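Local coordinates for protein kallistatin (Homo sapiens, PDB 6F4V) that inhibits tissue kallikrein as a secreted serpin, forming a stable equimolar complex with the enzyme as its reactive site is cleaved, at residues Tyr40-Leu45 with Asn111-Val116; Ile55-Gly58 with Asn62-Glu65; Glu90-Ser95 with Lys141-Gly146; Asp294-Trp299 with Thr335-Lys340. All coordinates share one frame; numbering follows the deposited sequence. Where two conformers were deposited one is given.

Interaction 1 (Tyr40-Leu45 with Asn111-Val116)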
loop_
_atom_site.group_PDB
_atom_site.type_symbol
_atom_site.label_atom_id
_atom_site.label_comp_id
_atom_site.label_asym_id
_atom_site.label_seq_id
_atom_site.Cartn_x
_atom_site.Cartn_y
_atom_site.Cartn_z
ATOM N N TYR A 40 -11.630 -0.358 -2.200
ATOM C CA TYR A 40 -12.542 -1.363 -2.751
ATOM C C TYR A 40 -13.599 -1.826 -1.752
ATOM O O TYR A 40 -14.750 -2.044 -2.127
ATOM C CB TYR A 40 -11.745 -2.497 -3.385
ATOM C CG TYR A 40 -11.233 -2.117 -4.760
ATOM C CD1 TYR A 40 -10.240 -1.149 -4.941
ATOM C CD2 TYR A 40 -11.775 -2.686 -5.900
ATOM C CE1 TYR A 40 -9.792 -0.790 -6.202
ATOM C CE2 TYR A 40 -11.313 -2.352 -7.157
ATOM C CZ TYR A 40 -10.346 -1.402 -7.316
ATOM O OH TYR A 40 -9.960 -1.085 -8.589
ATOM N N ALA A 41 -13.243 -1.900 -0.469
ATOM C CA ALA A 41 -14.253 -2.179 0.549
ATOM C C ALA A 41 -15.292 -1.041 0.621
ATOM O O ALA A 41 -16.524 -1.293 0.653
ATOM C CB ALA A 41 -13.602 -2.414 1.889
ATOM N N MET A 42 -14.825 0.193 0.537
ATOM C CA MET A 42 -15.760 1.319 0.477
ATOM C C MET A 42 -16.691 1.266 -0.756
ATOM O O MET A 42 -17.910 1.453 -0.621
ATOM C CB MET A 42 -15.001 2.636 0.513
ATOM C CG MET A 42 -15.925 3.851 0.585
ATOM S SD MET A 42 -14.963 5.354 0.849
ATOM C CE MET A 42 -14.275 5.655 -0.685
ATOM N N LEU A 43 -16.107 1.021 -1.930
ATOM C CA LEU A 43 -16.861 0.844 -3.171
ATOM C C LEU A 43 -17.962 -0.198 -3.033
ATOM O O LEU A 43 -19.077 0.011 -3.564
ATOM C CB LEU A 43 -15.921 0.439 -4.313
ATOM C CG LEU A 43 -16.572 0.148 -5.666
ATOM C CD1 LEU A 43 -17.172 1.396 -6.270
ATOM C CD2 LEU A 43 -15.540 -0.441 -6.592
ATOM N N SER A 44 -17.657 -1.301 -2.333
ATOM C CA SER A 44 -18.589 -2.393 -2.175
ATOM C C SER A 44 -19.848 -1.983 -1.459
ATOM O O SER A 44 -20.845 -2.664 -1.610
ATOM C CB SER A 44 -17.983 -3.619 -1.474
ATOM O OG SER A 44 -17.906 -3.465 -0.064
ATOM N N LEU A 45 -19.814 -0.935 -0.646
ATOM C CA LEU A 45 -21.069 -0.409 -0.037
ATOM C C LEU A 45 -22.116 -0.025 -1.073
ATOM O O LEU A 45 -23.299 -0.058 -0.758
ATOM C CB LEU A 45 -20.798 0.834 0.817
ATOM C CG LEU A 45 -19.984 0.606 2.084
ATOM C CD1 LEU A 45 -19.447 1.934 2.573
ATOM C CD2 LEU A 45 -20.814 -0.092 3.145
ATOM N N ASN A 111 -24.370 8.000 3.152
ATOM C CA ASN A 111 -24.334 7.919 4.617
ATOM C C ASN A 111 -23.320 6.852 5.119
ATOM O O ASN A 111 -22.520 7.130 6.010
ATOM C CB ASN A 111 -25.737 7.615 5.157
ATOM C CG ASN A 111 -25.805 7.665 6.677
ATOM O OD1 ASN A 111 -25.203 8.545 7.294
ATOM N ND2 ASN A 111 -26.556 6.734 7.289
ATOM N N ASP A 112 -23.382 5.655 4.539
ATOM C CA ASP A 112 -22.468 4.544 4.887
ATOM C C ASP A 112 -20.999 4.918 4.628
ATOM O O ASP A 112 -20.137 4.666 5.481
ATOM C CB ASP A 112 -22.801 3.255 4.104
ATOM C CG ASP A 112 -24.120 2.576 4.533
ATOM O OD1 ASP A 112 -24.735 2.948 5.537
ATOM O OD2 ASP A 112 -24.536 1.634 3.819
ATOM N N THR A 113 -20.699 5.537 3.478
ATOM C CA THR A 113 -19.305 5.912 3.195
ATOM C C THR A 113 -18.771 6.969 4.169
ATOM O O THR A 113 -17.595 6.940 4.564
ATOM C CB THR A 113 -19.060 6.413 1.756
ATOM O OG1 THR A 113 -19.806 7.617 1.513
ATOM C CG2 THR A 113 -19.424 5.337 0.742
ATOM N N MET A 114 -19.631 7.905 4.549
ATOM C CA MET A 114 -19.250 8.905 5.540
ATOM C C MET A 114 -19.099 8.277 6.935
ATOM O O MET A 114 -18.133 8.542 7.615
ATOM C CB MET A 114 -20.275 10.042 5.563
ATOM C CG MET A 114 -20.122 10.981 4.383
ATOM S SD MET A 114 -21.347 12.320 4.363
ATOM C CE MET A 114 -22.707 11.493 3.590
ATOM N N ALA A 115 -20.052 7.448 7.344
ATOM C CA ALA A 115 -20.013 6.818 8.675
ATOM C C ALA A 115 -18.789 5.892 8.842
ATOM O O ALA A 115 -18.082 5.967 9.844
ATOM C CB ALA A 115 -21.310 6.058 8.928
ATOM N N VAL A 116 -18.506 5.054 7.840
ATOM C CA VAL A 116 -17.456 4.035 7.986
ATOM C C VAL A 116 -16.089 4.523 7.536
ATOM O O VAL A 116 -15.084 4.262 8.203
ATOM C CB VAL A 116 -17.845 2.734 7.237
ATOM C CG1 VAL A 116 -16.744 1.688 7.287
ATOM C CG2 VAL A 116 -19.092 2.153 7.858
HETATM O O HOH W 1 -24.859 1.591 0.826
#
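The backbone O of Leu45 and the carboxylate OD2 of Asp112 share one water, which donates to both, 2.8 Å from Leu45 O and 3.0 Å from Asp112 OD2. Each acceptor has a further weak partner, Arg52 NH1 for the carbonyl and a long ion pair with Lys108 for the carboxylate. Away from the water the contact is apolar. Leu45 rests both methyls on its neighbour: CD1 lies 3.9 Å from Asp112 CB and touches Thr113 CG2, while CD2 also rests on Asp112 CB. In the serpin fold this joins the C-terminal end of helix 33-44, behind the large sheet, to helix 107-117, with His72 of helix 68-83 and Tyr117 closing round Leu45. Cut back to an alanine, Leu45 loses both methyls, and Thr113 CG2 and Asp112 CB would probably be left without their apolar cover, with a gap between the helices. Thr113 turns its two branches to different tasks: with chi1 at 63°, OG1 bonds back to Leu110 O within its own helix, and CG2 is left to face across. That methyl meets Met42 CG at 3.8 Å, the two side chains crossing at about a right angle.

Interaction 2 (Ile55-Gly58 with Asn62-Glu65)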
loop_
_atom_site.group_PDB
_atom_site.type_symbol
_atom_site.label_atom_id
_atom_site.label_comp_id
_atom_site.label_asym_id
_atom_site.label_seq_id
_atom_site.Cartn_x
_atom_site.Cartn_y
_atom_site.Cartn_z
ATOM N N ILE A 55 -16.548 -8.630 -4.464
ATOM C CA ILE A 55 -15.469 -7.648 -4.197
ATOM C C ILE A 55 -14.800 -8.030 -2.878
ATOM O O ILE A 55 -13.558 -8.087 -2.795
ATOM C CB ILE A 55 -15.993 -6.206 -4.119
ATOM C CG1 ILE A 55 -16.435 -5.695 -5.488
ATOM C CG2 ILE A 55 -14.932 -5.267 -3.539
ATOM C CD1 ILE A 55 -17.347 -4.467 -5.349
ATOM N N LEU A 56 -15.620 -8.325 -1.862
ATOM C CA LEU A 56 -15.081 -8.668 -0.540
ATOM C C LEU A 56 -14.292 -9.953 -0.581
ATOM O O LEU A 56 -13.244 -10.027 0.040
ATOM C CB LEU A 56 -16.169 -8.737 0.518
ATOM C CG LEU A 56 -16.863 -7.392 0.763
ATOM C CD1 LEU A 56 -17.912 -7.540 1.849
ATOM C CD2 LEU A 56 -15.877 -6.307 1.117
ATOM N N GLU A 57 -14.735 -10.933 -1.383
ATOM C CA GLU A 57 -13.965 -12.180 -1.542
ATOM C C GLU A 57 -12.641 -11.970 -2.260
ATOM O O GLU A 57 -11.655 -12.543 -1.859
ATOM C CB GLU A 57 -14.788 -13.283 -2.241
ATOM C CG GLU A 57 -15.811 -13.813 -1.265
ATOM C CD GLU A 57 -16.912 -14.661 -1.882
ATOM O OE1 GLU A 57 -17.095 -14.625 -3.119
ATOM O OE2 GLU A 57 -17.603 -15.316 -1.075
ATOM N N GLY A 58 -12.635 -11.128 -3.288
ATOM C CA GLY A 58 -11.417 -10.734 -3.982
ATOM C C GLY A 58 -10.380 -10.105 -3.038
ATOM O O GLY A 58 -9.169 -10.301 -3.204
ATOM N N ASN A 62 -13.418 -13.938 4.157
ATOM C CA ASN A 62 -14.155 -15.198 4.194
ATOM C C ASN A 62 -15.503 -14.856 4.779
ATOM O O ASN A 62 -15.639 -14.616 5.989
ATOM C CB ASN A 62 -13.414 -16.250 5.027
ATOM C CG ASN A 62 -14.142 -17.583 5.061
ATOM O OD1 ASN A 62 -15.358 -17.648 4.841
ATOM N ND2 ASN A 62 -13.402 -18.652 5.369
ATOM N N LEU A 63 -16.503 -14.820 3.912
ATOM C CA LEU A 63 -17.834 -14.399 4.300
ATOM C C LEU A 63 -18.646 -15.511 4.987
ATOM O O LEU A 63 -19.781 -15.284 5.318
ATOM C CB LEU A 63 -18.583 -13.824 3.098
ATOM C CG LEU A 63 -17.865 -12.650 2.414
ATOM C CD1 LEU A 63 -18.641 -12.184 1.198
ATOM C CD2 LEU A 63 -17.641 -11.509 3.399
ATOM N N THR A 64 -18.053 -16.685 5.194
ATOM C CA THR A 64 -18.596 -17.691 6.123
ATOM C C THR A 64 -18.191 -17.392 7.557
ATOM O O THR A 64 -18.895 -17.760 8.482
ATOM C CB THR A 64 -18.134 -19.113 5.711
ATOM O OG1 THR A 64 -18.700 -19.424 4.429
ATOM C CG2 THR A 64 -18.608 -20.152 6.692
ATOM N N GLU A 65 -17.041 -16.742 7.736
ATOM C CA GLU A 65 -16.505 -16.398 9.050
ATOM C C GLU A 65 -16.824 -14.965 9.458
ATOM O O GLU A 65 -17.051 -14.712 10.636
ATOM C CB GLU A 65 -15.003 -16.617 9.081
ATOM C CG GLU A 65 -14.661 -18.088 8.917
ATOM C CD GLU A 65 -13.179 -18.382 8.924
ATOM O OE1 GLU A 65 -12.353 -17.430 8.898
ATOM O OE2 GLU A 65 -12.844 -19.593 8.946
HETATM O O HOH W 2 -16.450 -16.150 1.321
#
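Glu57 CA and Asn62 CA come within 6.5 Å of each other, the closest backbone approach as the chain leaves helix 49-58 and doubles back through three residues, bringing Leu63 up beside the helix's last turn. Segment 55-58 is helical throughout, whereas segment 62-65 is held by its own turn: Glu65 N bonds to Asn62 O at 3.1 Å. No direct hydrogen bond crosses between the two. One water makes the polar link, donating to Glu57 OE2 at 2.8 Å and accepting from Leu63 N at 2.9 Å, and it binds the carboxylate to the peptide just after Asn62. Asn62 itself forms an Asx turn, in which OD1 accepts from Thr64 N at 2.9 Å, the donor tilted 19° from the side-chain carbonyl plane. The sequence Asn-Leu-Thr is a sequon, and Asn62 is an experimentally established N-glycosylation site, though it carries no sugar in this structure. The amide's oxygen is thus engaged with the backbone, while ND2, the atom that a glycan would modify, takes no part in the turn. Leu63 supplies the apolar side of the contact. Its chi1 of -57° sets CG beside the backbone N, and the isobutyl group reaches back to the helix with its two methyls divided: CD1 lies against the extended Glu57 chain, 4.1 Å from Glu57 CG and 4.0 Å from Glu57 OE2, and CD2 meets Leu56 CB at 4.3 Å. Leu56 continues inward to Ser44 of helix 33-44 and to Glu68 and Val71 of helix 68-83, and Gly58 O accepts from Arg15 NH2.

Interaction 3 (Glu90-Ser95 with Lys141-Gly146)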
loop_
_atom_site.group_PDB
_atom_site.type_symbol
_atom_site.label_atom_id
_atom_site.label_comp_id
_atom_site.label_asym_id
_atom_site.label_seq_id
_atom_site.Cartn_x
_atom_site.Cartn_y
_atom_site.Cartn_z
ATOM N N GLU A 90 3.544 10.242 11.766
ATOM C CA GLU A 90 2.342 10.773 11.141
ATOM C C GLU A 90 1.783 9.685 10.225
ATOM O O GLU A 90 2.502 9.156 9.368
ATOM C CB GLU A 90 2.673 12.037 10.335
ATOM C CG GLU A 90 1.453 12.690 9.677
ATOM C CD GLU A 90 1.799 13.832 8.737
ATOM O OE1 GLU A 90 2.949 14.294 8.726
ATOM O OE2 GLU A 90 0.904 14.317 8.010
ATOM N N THR A 91 0.537 9.299 10.477
ATOM C CA THR A 91 -0.211 8.506 9.542
ATOM C C THR A 91 -1.563 9.184 9.359
ATOM O O THR A 91 -2.224 9.576 10.346
ATOM C CB THR A 91 -0.358 7.050 10.011
ATOM O OG1 THR A 91 0.938 6.515 10.279
ATOM C CG2 THR A 91 -1.021 6.214 8.952
ATOM N N ARG A 92 -1.944 9.378 8.096
ATOM C CA ARG A 92 -3.260 9.895 7.761
ATOM C C ARG A 92 -3.803 9.066 6.639
ATOM O O ARG A 92 -3.092 8.829 5.645
ATOM C CB ARG A 92 -3.218 11.354 7.321
ATOM C CG ARG A 92 -3.042 12.321 8.477
ATOM C CD ARG A 92 -2.948 13.765 8.039
ATOM N NE ARG A 92 -1.835 13.987 7.116
ATOM C CZ ARG A 92 -1.934 14.070 5.784
ATOM N NH1 ARG A 92 -3.100 13.962 5.151
ATOM N NH2 ARG A 92 -0.828 14.259 5.061
ATOM N N VAL A 93 -5.041 8.633 6.810
ATOM C CA VAL A 93 -5.780 7.910 5.782
ATOM C C VAL A 93 -7.134 8.580 5.655
ATOM O O VAL A 93 -7.774 8.882 6.657
ATOM C CB VAL A 93 -5.936 6.440 6.107
ATOM C CG1 VAL A 93 -6.698 5.735 4.984
ATOM C CG2 VAL A 93 -4.574 5.787 6.311
ATOM N N GLY A 94 -7.533 8.878 4.430
ATOM C CA GLY A 94 -8.803 9.536 4.176
ATOM C C GLY A 94 -9.386 9.073 2.856
ATOM O O GLY A 94 -8.694 8.446 2.042
ATOM N N SER A 95 -10.656 9.397 2.662
ATOM C CA SER A 95 -11.434 8.962 1.519
ATOM C C SER A 95 -12.259 10.124 1.027
ATOM O O SER A 95 -12.593 11.015 1.802
ATOM C CB SER A 95 -12.382 7.842 1.943
ATOM O OG SER A 95 -11.638 6.673 2.307
ATOM N N LYS A 141 -2.933 15.233 -4.189
ATOM C CA LYS A 141 -1.594 15.815 -4.038
ATOM C C LYS A 141 -1.456 16.548 -2.703
ATOM O O LYS A 141 -0.463 16.367 -1.993
ATOM C CB LYS A 141 -1.306 16.773 -5.200
ATOM C CG LYS A 141 0.104 17.318 -5.280
ATOM C CD LYS A 141 0.172 18.423 -6.330
ATOM C CE LYS A 141 1.595 18.678 -6.798
ATOM N NZ LYS A 141 2.566 18.832 -5.669
ATOM N N LYS A 142 -2.467 17.350 -2.363
ATOM C CA LYS A 142 -2.443 18.099 -1.115
ATOM C C LYS A 142 -2.426 17.137 0.087
ATOM O O LYS A 142 -1.618 17.273 1.001
ATOM C CB LYS A 142 -3.654 19.015 -1.049
ATOM C CG LYS A 142 -3.816 19.783 0.241
ATOM C CD LYS A 142 -4.891 20.845 0.071
ATOM C CE LYS A 142 -5.307 21.422 1.411
ATOM N NZ LYS A 142 -4.131 21.914 2.176
ATOM N N GLU A 143 -3.306 16.145 0.048
ATOM C CA GLU A 143 -3.399 15.172 1.128
ATOM C C GLU A 143 -2.181 14.287 1.314
ATOM O O GLU A 143 -1.946 13.778 2.418
ATOM C CB GLU A 143 -4.652 14.314 0.956
ATOM C CG GLU A 143 -5.935 15.091 1.153
ATOM C CD GLU A 143 -6.141 15.626 2.572
ATOM O OE1 GLU A 143 -5.405 15.277 3.517
ATOM O OE2 GLU A 143 -7.083 16.407 2.730
ATOM N N THR A 144 -1.398 14.116 0.255
ATOM C CA THR A 144 -0.167 13.340 0.308
ATOM C C THR A 144 1.097 14.193 0.427
ATOM O O THR A 144 2.195 13.707 0.183
ATOM C CB THR A 144 -0.086 12.353 -0.880
ATOM O OG1 THR A 144 -0.201 13.043 -2.130
ATOM C CG2 THR A 144 -1.210 11.349 -0.766
ATOM N N ARG A 145 0.938 15.445 0.882
ATOM C CA ARG A 145 2.067 16.399 1.019
ATOM C C ARG A 145 2.936 16.464 -0.219
ATOM O O ARG A 145 4.170 16.420 -0.140
ATOM C CB ARG A 145 2.898 16.081 2.248
ATOM C CG ARG A 145 2.070 16.051 3.519
ATOM C CD ARG A 145 2.913 16.366 4.754
ATOM N NE ARG A 145 2.099 16.225 5.971
ATOM C CZ ARG A 145 1.328 17.177 6.505
ATOM N NH1 ARG A 145 1.234 18.400 5.959
ATOM N NH2 ARG A 145 0.637 16.906 7.609
ATOM N N GLY A 146 2.266 16.494 -1.371
ATOM C CA GLY A 146 2.922 16.630 -2.648
ATOM C C GLY A 146 3.442 15.380 -3.314
ATOM O O GLY A 146 3.931 15.451 -4.439
#
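Arg92, on strand 89-100 of the large serpin sheet, reaches across to Glu143 and Arg145 at the C-terminal end of helix 129-143, and with Glu90 they form a four-residue salt-bridge network over the Schellman motif that closes the helix. From CB the chain runs with CG anti to the carbonyl carbon (chi1 -76°), then bends at chi3 to carry the guanidinium to the helix end. NE donates to Glu90 OE2 at 2.9 Å, nearly straight at 171°, using the anti lone pair on the carboxylate. NH1 and NH2 then grip a single acceptor end-on, Glu143 O, at 3.0 Å from NH1 and 2.9 Å from NH2. NH1 also forms a salt bridge with Glu143 OE1 at 3.1 Å, so the guanidinium is held along its edge from NE to both tips. The cation thus sits at a carbonyl of the helix C-terminus, where the helix dipole would probably favour it. Arg145 grips the same Glu90 OE2 side-on from the syn side, with NH2 at 2.6 Å and NE at 3.0 Å. One oxygen therefore takes three donors from two arginines, which probably offsets the closeness of their charges. A glutamine in place of Glu90 has no negative charge to set between Arg92 and Arg145, and the two cations would probably repel each other. Arg92 NH2 lies over a face of the Arg145 guanidinium, the planes 76° apart. The motif itself is closed by Arg145 N to Lys142 O and by Gly146 N, 2.8 Å from Lys141 O.

Interaction 4 (Asp294-Trp299 with Thr335-Lys340)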
loop_
_atom_site.group_PDB
_atom_site.type_symbol
_atom_site.label_atom_id
_atom_site.label_comp_id
_atom_site.label_asym_id
_atom_site.label_seq_id
_atom_site.Cartn_x
_atom_site.Cartn_y
_atom_site.Cartn_z
ATOM N N ASP A 294 -15.935 -10.007 -11.926
ATOM C CA ASP A 294 -17.308 -9.487 -11.900
ATOM C C ASP A 294 -17.332 -7.973 -11.921
ATOM O O ASP A 294 -18.037 -7.368 -12.740
ATOM C CB ASP A 294 -18.123 -9.993 -10.715
ATOM C CG ASP A 294 -19.520 -9.365 -10.661
ATOM O OD1 ASP A 294 -20.372 -9.840 -11.441
ATOM O OD2 ASP A 294 -19.745 -8.399 -9.873
ATOM N N LEU A 295 -16.568 -7.352 -11.025
ATOM C CA LEU A 295 -16.609 -5.899 -10.883
ATOM C C LEU A 295 -16.281 -5.153 -12.173
ATOM O O LEU A 295 -16.883 -4.090 -12.470
ATOM C CB LEU A 295 -15.667 -5.432 -9.738
ATOM C CG LEU A 295 -15.526 -3.925 -9.566
ATOM C CD1 LEU A 295 -16.882 -3.304 -9.255
ATOM C CD2 LEU A 295 -14.547 -3.557 -8.454
ATOM N N PHE A 296 -15.323 -5.676 -12.916
ATOM C CA PHE A 296 -14.866 -5.047 -14.164
ATOM C C PHE A 296 -15.570 -5.570 -15.415
ATOM O O PHE A 296 -15.114 -5.301 -16.524
ATOM C CB PHE A 296 -13.353 -5.180 -14.271
ATOM C CG PHE A 296 -12.644 -4.371 -13.223
ATOM C CD1 PHE A 296 -12.605 -2.989 -13.331
ATOM C CD2 PHE A 296 -12.106 -4.970 -12.103
ATOM C CE1 PHE A 296 -12.010 -2.215 -12.327
ATOM C CE2 PHE A 296 -11.466 -4.207 -11.132
ATOM C CZ PHE A 296 -11.419 -2.833 -11.251
ATOM N N SER A 297 -16.695 -6.248 -15.237
ATOM C CA SER A 297 -17.458 -6.807 -16.355
ATOM C C SER A 297 -18.720 -6.019 -16.581
ATOM O O SER A 297 -19.125 -5.194 -15.762
ATOM C CB SER A 297 -17.820 -8.263 -16.057
ATOM O OG SER A 297 -18.881 -8.327 -15.113
ATOM N N LYS A 298 -19.377 -6.334 -17.699
ATOM C CA LYS A 298 -20.679 -5.813 -18.005
ATOM C C LYS A 298 -21.775 -6.257 -17.009
ATOM O O LYS A 298 -22.909 -5.724 -17.047
ATOM C CB LYS A 298 -21.048 -6.241 -19.443
ATOM C CG LYS A 298 -21.384 -7.719 -19.609
ATOM C CD LYS A 298 -21.649 -8.087 -21.070
ATOM C CE LYS A 298 -20.418 -8.192 -21.904
ATOM N NZ LYS A 298 -19.634 -9.385 -21.532
ATOM N N TRP A 299 -21.473 -7.236 -16.144
ATOM C CA TRP A 299 -22.446 -7.809 -15.229
ATOM C C TRP A 299 -22.477 -7.222 -13.817
ATOM O O TRP A 299 -23.361 -7.559 -13.044
ATOM C CB TRP A 299 -22.237 -9.318 -15.140
ATOM C CG TRP A 299 -22.195 -9.934 -16.485
ATOM C CD1 TRP A 299 -21.109 -10.408 -17.131
ATOM C CD2 TRP A 299 -23.305 -10.087 -17.380
ATOM N NE1 TRP A 299 -21.481 -10.890 -18.377
ATOM C CE2 TRP A 299 -22.818 -10.687 -18.552
ATOM C CE3 TRP A 299 -24.659 -9.761 -17.300
ATOM C CZ2 TRP A 299 -23.647 -10.996 -19.642
ATOM C CZ3 TRP A 299 -25.493 -10.077 -18.422
ATOM C CH2 TRP A 299 -24.978 -10.673 -19.532
ATOM N N THR A 335 -5.525 5.678 -4.273
ATOM C CA THR A 335 -6.276 4.792 -5.163
ATOM C C THR A 335 -7.498 5.536 -5.634
ATOM O O THR A 335 -8.172 6.178 -4.833
ATOM C CB THR A 335 -6.750 3.534 -4.385
ATOM O OG1 THR A 335 -5.621 2.864 -3.837
ATOM C CG2 THR A 335 -7.527 2.575 -5.277
ATOM N N SER A 336 -7.770 5.463 -6.935
ATOM C CA SER A 336 -8.998 5.986 -7.510
ATOM C C SER A 336 -9.854 4.851 -8.084
ATOM O O SER A 336 -9.331 3.798 -8.484
ATOM C CB SER A 336 -8.687 6.988 -8.614
ATOM O OG SER A 336 -8.163 6.352 -9.752
ATOM N N PHE A 337 -11.156 5.096 -8.149
ATOM C CA PHE A 337 -12.081 4.204 -8.844
ATOM C C PHE A 337 -13.195 5.032 -9.467
ATOM O O PHE A 337 -13.958 5.652 -8.742
ATOM C CB PHE A 337 -12.683 3.177 -7.896
ATOM C CG PHE A 337 -13.353 2.043 -8.602
ATOM C CD1 PHE A 337 -14.647 2.147 -9.097
ATOM C CD2 PHE A 337 -12.666 0.886 -8.827
ATOM C CE1 PHE A 337 -15.215 1.063 -9.777
ATOM C CE2 PHE A 337 -13.236 -0.176 -9.489
ATOM C CZ PHE A 337 -14.499 -0.086 -9.973
ATOM N N ALA A 338 -13.293 4.997 -10.797
ATOM C CA ALA A 338 -14.257 5.781 -11.544
ATOM C C ALA A 338 -15.406 4.883 -11.994
ATOM O O ALA A 338 -15.204 3.709 -12.351
ATOM C CB ALA A 338 -13.576 6.446 -12.732
ATOM N N ILE A 339 -16.619 5.450 -11.940
ATOM C CA ILE A 339 -17.858 4.763 -12.269
ATOM C C ILE A 339 -18.497 5.546 -13.396
ATOM O O ILE A 339 -18.607 6.771 -13.298
ATOM C CB ILE A 339 -18.851 4.801 -11.094
ATOM C CG1 ILE A 339 -18.256 4.220 -9.827
ATOM C CG2 ILE A 339 -20.157 4.094 -11.440
ATOM C CD1 ILE A 339 -18.017 2.750 -9.906
ATOM N N LYS A 340 -18.917 4.849 -14.451
ATOM C CA LYS A 340 -19.557 5.500 -15.605
ATOM C C LYS A 340 -20.941 4.907 -15.851
ATOM O O LYS A 340 -21.337 3.936 -15.215
ATOM C CB LYS A 340 -18.679 5.349 -16.849
ATOM C CG LYS A 340 -18.540 3.920 -17.333
ATOM C CD LYS A 340 -17.592 3.811 -18.500
ATOM C CE LYS A 340 -17.721 2.432 -19.144
ATOM N NZ LYS A 340 -16.424 1.930 -19.639
#
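Phe337 points its ring from strand 328-340 at Leu295 and Phe296, and the contact is wholly apolar. Its CE2 lies 3.7 Å from Phe296 CZ, which comes in at the edge of the Phe337 ring near its plane. The two rings are oblique, with centroids 5.8 Å apart and planes at 45°. Leu295 presses on the neighbouring corner, CD2 touching Phe337 CZ at 3.8 Å and CG lying close behind. Phe337 is aimed by its chi1 of -165°, which sets CG anti to the backbone N. Around this trio, Tyr40 of helix 33-44 touches all three side chains, its ring steeply inclined to that of Phe337, and Leu43 packs on Phe337. The loop residues are presented by a type I beta turn from Asp294 to Ser297, in which Asp294 O accepts from both Ser297 N, at 3.0 Å, and Ser297 OG, at 2.7 Å; Asp294 OD2 is tied in turn to Ser51. Strand 328-340, antiparallel between strands 159-172 and 312-324, is the inserted reactive-centre loop itself, as in a cleaved, relaxed serpin. With no polar bond across it, the contact probably rests on close van der Waals fit and on keeping Leu295 and Phe337 from water.

Interactions 1, 2 and 4 meet around helix 33-44: its Tyr40 and Leu43 back interaction 4, while Ser44 packs on Ile55 and Leu56 of interaction 2. Interactions 1 and 4 are buried: 4 is purely apolar, and 1 adds a water bridge at its partly exposed side. Interaction 2, partly buried, mixes leucine packing with another water bridge. Interaction 3 lies at the surface, and its chemistry is ionic. It shares the large sheet with interaction 4 but uses a different strand, 89-100 rather than the inserted 328-340, and the two do not touch, their nearest atoms being about 7 Å apart. It reaches interaction 1 where Ser95 CB packs 3.7 Å from Met42 SD.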